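Local coordinates for protein acetylxylan esterase A (Aspergillus awamori, PDB 5X6S) that cleaves acetyl side groups from the backbone of acetylated xylans, as a secreted serine esterase of carbohydrate esterase family 1, at residues S226-T231 with E241-G246. Numbering follows the deposited sequence.
Sequences SAPEKT and ETTIWG
I244 meets E229 and K230 together, and the trio is a compact example of a classic beta bulge at the start of an edge strand. The carbonyl oxygen of I244 is gripped by two successive amides: E229 N at 2.7 Å and K230 N, more loosely, at 3.2 Å. Both donors lie in the carbonyl plane. In return I244 N donates to K230 O at 2.9 Å, which makes K230 and I244 an antiparallel hydrogen-bonded pair. T231 and T243 follow as a non-hydrogen-bonded pair, where each threonine makes a CA-H...O contact, T243 CA with K230 O and T231 CA with T242 O. The side chains of K230 and I244 leave on one face of the sheet; I244 CG2, anti to its own backbone N, also comes within 3.9 Å of E229 OE1.

On the face that carries T231 and T243, P228, T243 and W245 pack together. The proline lays CB over the indole, 3.7 Å from the centroid of the five-membered ring and only 9° off its normal, a CH-pi contact. T243 CG2 sits over the same indole face beside it, likewise offset toward the rim, and presses against P228 CB at 3.3 Å, tighter than usual for two carbons. The ring is tethered through NE1 to Y225 O, just ahead of the proline. Beside this, one water donates to both A227 O and W245 O, bridging the two segments on the side of the bulge away from the paired strands.

These segments belong to the beta hairpin of strands 230-232 and 240-246 at one border of the alpha/beta-hydrolase sheet, where 230-232 is the outermost strand; on its other side strand 240-246 pairs antiparallel with strand 249-254, through which the hairpin joins the parallel central strands.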
loop_
_atom_site.group_PDB
_atom_site.type_symbol
_atom_site.label_atom_id
_atom_site.label_comp_id
_atom_site.label_asym_id
_atom_site.label_seq_id
_atom_site.Cartn_x
_atom_site.Cartn_y
_atom_site.Cartn_z
ATOM N N SER A 226 -12.748 9.991 23.480
ATOM C CA SER A 226 -12.800 10.947 24.599
ATOM C C SER A 226 -11.474 11.356 25.166
ATOM O O SER A 226 -11.437 12.235 25.994
ATOM C CB SER A 226 -13.683 10.379 25.730
ATOM O OG SER A 226 -15.018 10.295 25.238
ATOM N N ALA A 227 -10.400 10.702 24.801
ATOM C CA ALA A 227 -9.063 11.076 25.269
ATOM C C ALA A 227 -8.033 11.252 24.140
ATOM O O ALA A 227 -7.044 10.461 24.031
ATOM C CB ALA A 227 -8.516 10.085 26.297
ATOM N N PRO A 228 -8.192 12.339 23.343
ATOM C CA PRO A 228 -7.138 12.663 22.385
ATOM C C PRO A 228 -5.796 12.909 23.049
ATOM O O PRO A 228 -5.750 13.109 24.260
ATOM C CB PRO A 228 -7.683 13.917 21.659
ATOM C CG PRO A 228 -8.868 14.381 22.439
ATOM C CD PRO A 228 -9.392 13.182 23.190
ATOM N N GLU A 229 -4.720 12.869 22.291
ATOM C CA GLU A 229 -3.367 13.057 22.796
ATOM C C GLU A 229 -3.027 14.512 23.116
ATOM O O GLU A 229 -2.233 14.762 24.040
ATOM C CB GLU A 229 -2.321 12.671 21.760
ATOM C CG GLU A 229 -1.775 11.292 21.840
ATOM C CD GLU A 229 -0.741 11.045 20.755
ATOM O OE1 GLU A 229 -0.273 12.002 20.062
ATOM O OE2 GLU A 229 -0.401 9.862 20.595
ATOM N N LYS A 230 -3.511 15.422 22.278
ATOM C CA LYS A 230 -3.089 16.840 22.335
ATOM C C LYS A 230 -4.157 17.773 21.794
ATOM O O LYS A 230 -4.895 17.400 20.855
ATOM C CB LYS A 230 -1.806 17.012 21.547
ATOM C CG LYS A 230 -1.048 18.306 21.790
ATOM C CD LYS A 230 0.252 18.285 20.988
ATOM C CE LYS A 230 0.932 19.639 20.939
ATOM N NZ LYS A 230 2.406 19.525 20.645
ATOM N N THR A 231 -4.252 18.990 22.370
ATOM C CA THR A 231 -5.081 20.062 21.801
ATOM C C THR A 231 -4.194 21.288 21.614
ATOM O O THR A 231 -3.315 21.552 22.448
ATOM C CB THR A 231 -6.367 20.416 22.612
ATOM O OG1 THR A 231 -6.048 20.812 23.978
ATOM C CG2 THR A 231 -7.326 19.272 22.643
ATOM N N GLU A 241 -8.677 25.247 15.942
ATOM C CA GLU A 241 -8.076 24.441 17.008
ATOM C C GLU A 241 -7.814 23.026 16.537
ATOM O O GLU A 241 -8.716 22.388 16.026
ATOM C CB GLU A 241 -9.033 24.382 18.217
ATOM C CG GLU A 241 -8.499 23.596 19.430
ATOM C CD GLU A 241 -9.623 23.319 20.441
ATOM O OE1 GLU A 241 -10.622 22.609 20.062
ATOM O OE2 GLU A 241 -9.562 23.841 21.584
ATOM N N THR A 242 -6.588 22.553 16.741
ATOM C CA THR A 242 -6.178 21.212 16.314
ATOM C C THR A 242 -6.212 20.231 17.492
ATOM O O THR A 242 -5.600 20.470 18.510
ATOM C CB THR A 242 -4.774 21.235 15.671
ATOM O OG1 THR A 242 -4.789 22.097 14.516
ATOM C CG2 THR A 242 -4.363 19.873 15.200
ATOM N N THR A 243 -6.942 19.129 17.327
ATOM C CA THR A 243 -6.926 18.015 18.264
ATOM C C THR A 243 -6.250 16.813 17.578
ATOM O O THR A 243 -6.726 16.358 16.540
ATOM C CB THR A 243 -8.356 17.646 18.662
ATOM O OG1 THR A 243 -9.011 18.776 19.268
ATOM C CG2 THR A 243 -8.347 16.463 19.643
ATOM N N ILE A 244 -5.130 16.357 18.129
ATOM C CA ILE A 244 -4.460 15.138 17.702
ATOM C C ILE A 244 -4.885 13.915 18.543
ATOM O O ILE A 244 -4.574 13.840 19.734
ATOM C CB ILE A 244 -2.945 15.313 17.782
ATOM C CG1 ILE A 244 -2.519 16.553 16.959
ATOM C CG2 ILE A 244 -2.218 14.028 17.356
ATOM C CD1 ILE A 244 -1.039 16.831 17.043
ATOM N N TRP A 245 -5.627 12.985 17.945
ATOM C CA TRP A 245 -6.002 11.756 18.651
ATOM C C TRP A 245 -4.866 10.769 18.595
ATOM O O TRP A 245 -4.676 9.978 19.514
ATOM C CB TRP A 245 -7.292 11.175 18.118
ATOM C CG TRP A 245 -8.563 11.745 18.628
ATOM C CD1 TRP A 245 -9.343 11.255 19.667
ATOM C CD2 TRP A 245 -9.275 12.866 18.095
ATOM N NE1 TRP A 245 -10.482 12.001 19.777
ATOM C CE2 TRP A 245 -10.461 13.007 18.845
ATOM C CE3 TRP A 245 -9.022 13.767 17.043
ATOM C CZ2 TRP A 245 -11.397 14.011 18.592
ATOM C CZ3 TRP A 245 -9.931 14.763 16.808
ATOM C CH2 TRP A 245 -11.109 14.887 17.576
ATOM N N GLY A 246 -4.075 10.839 17.524
ATOM C CA GLY A 246 -2.865 10.049 17.396
ATOM C C GLY A 246 -2.213 10.226 16.023
ATOM O O GLY A 246 -2.578 11.143 15.276
HETATM O O HOH W 1 -6.447 9.185 21.555
#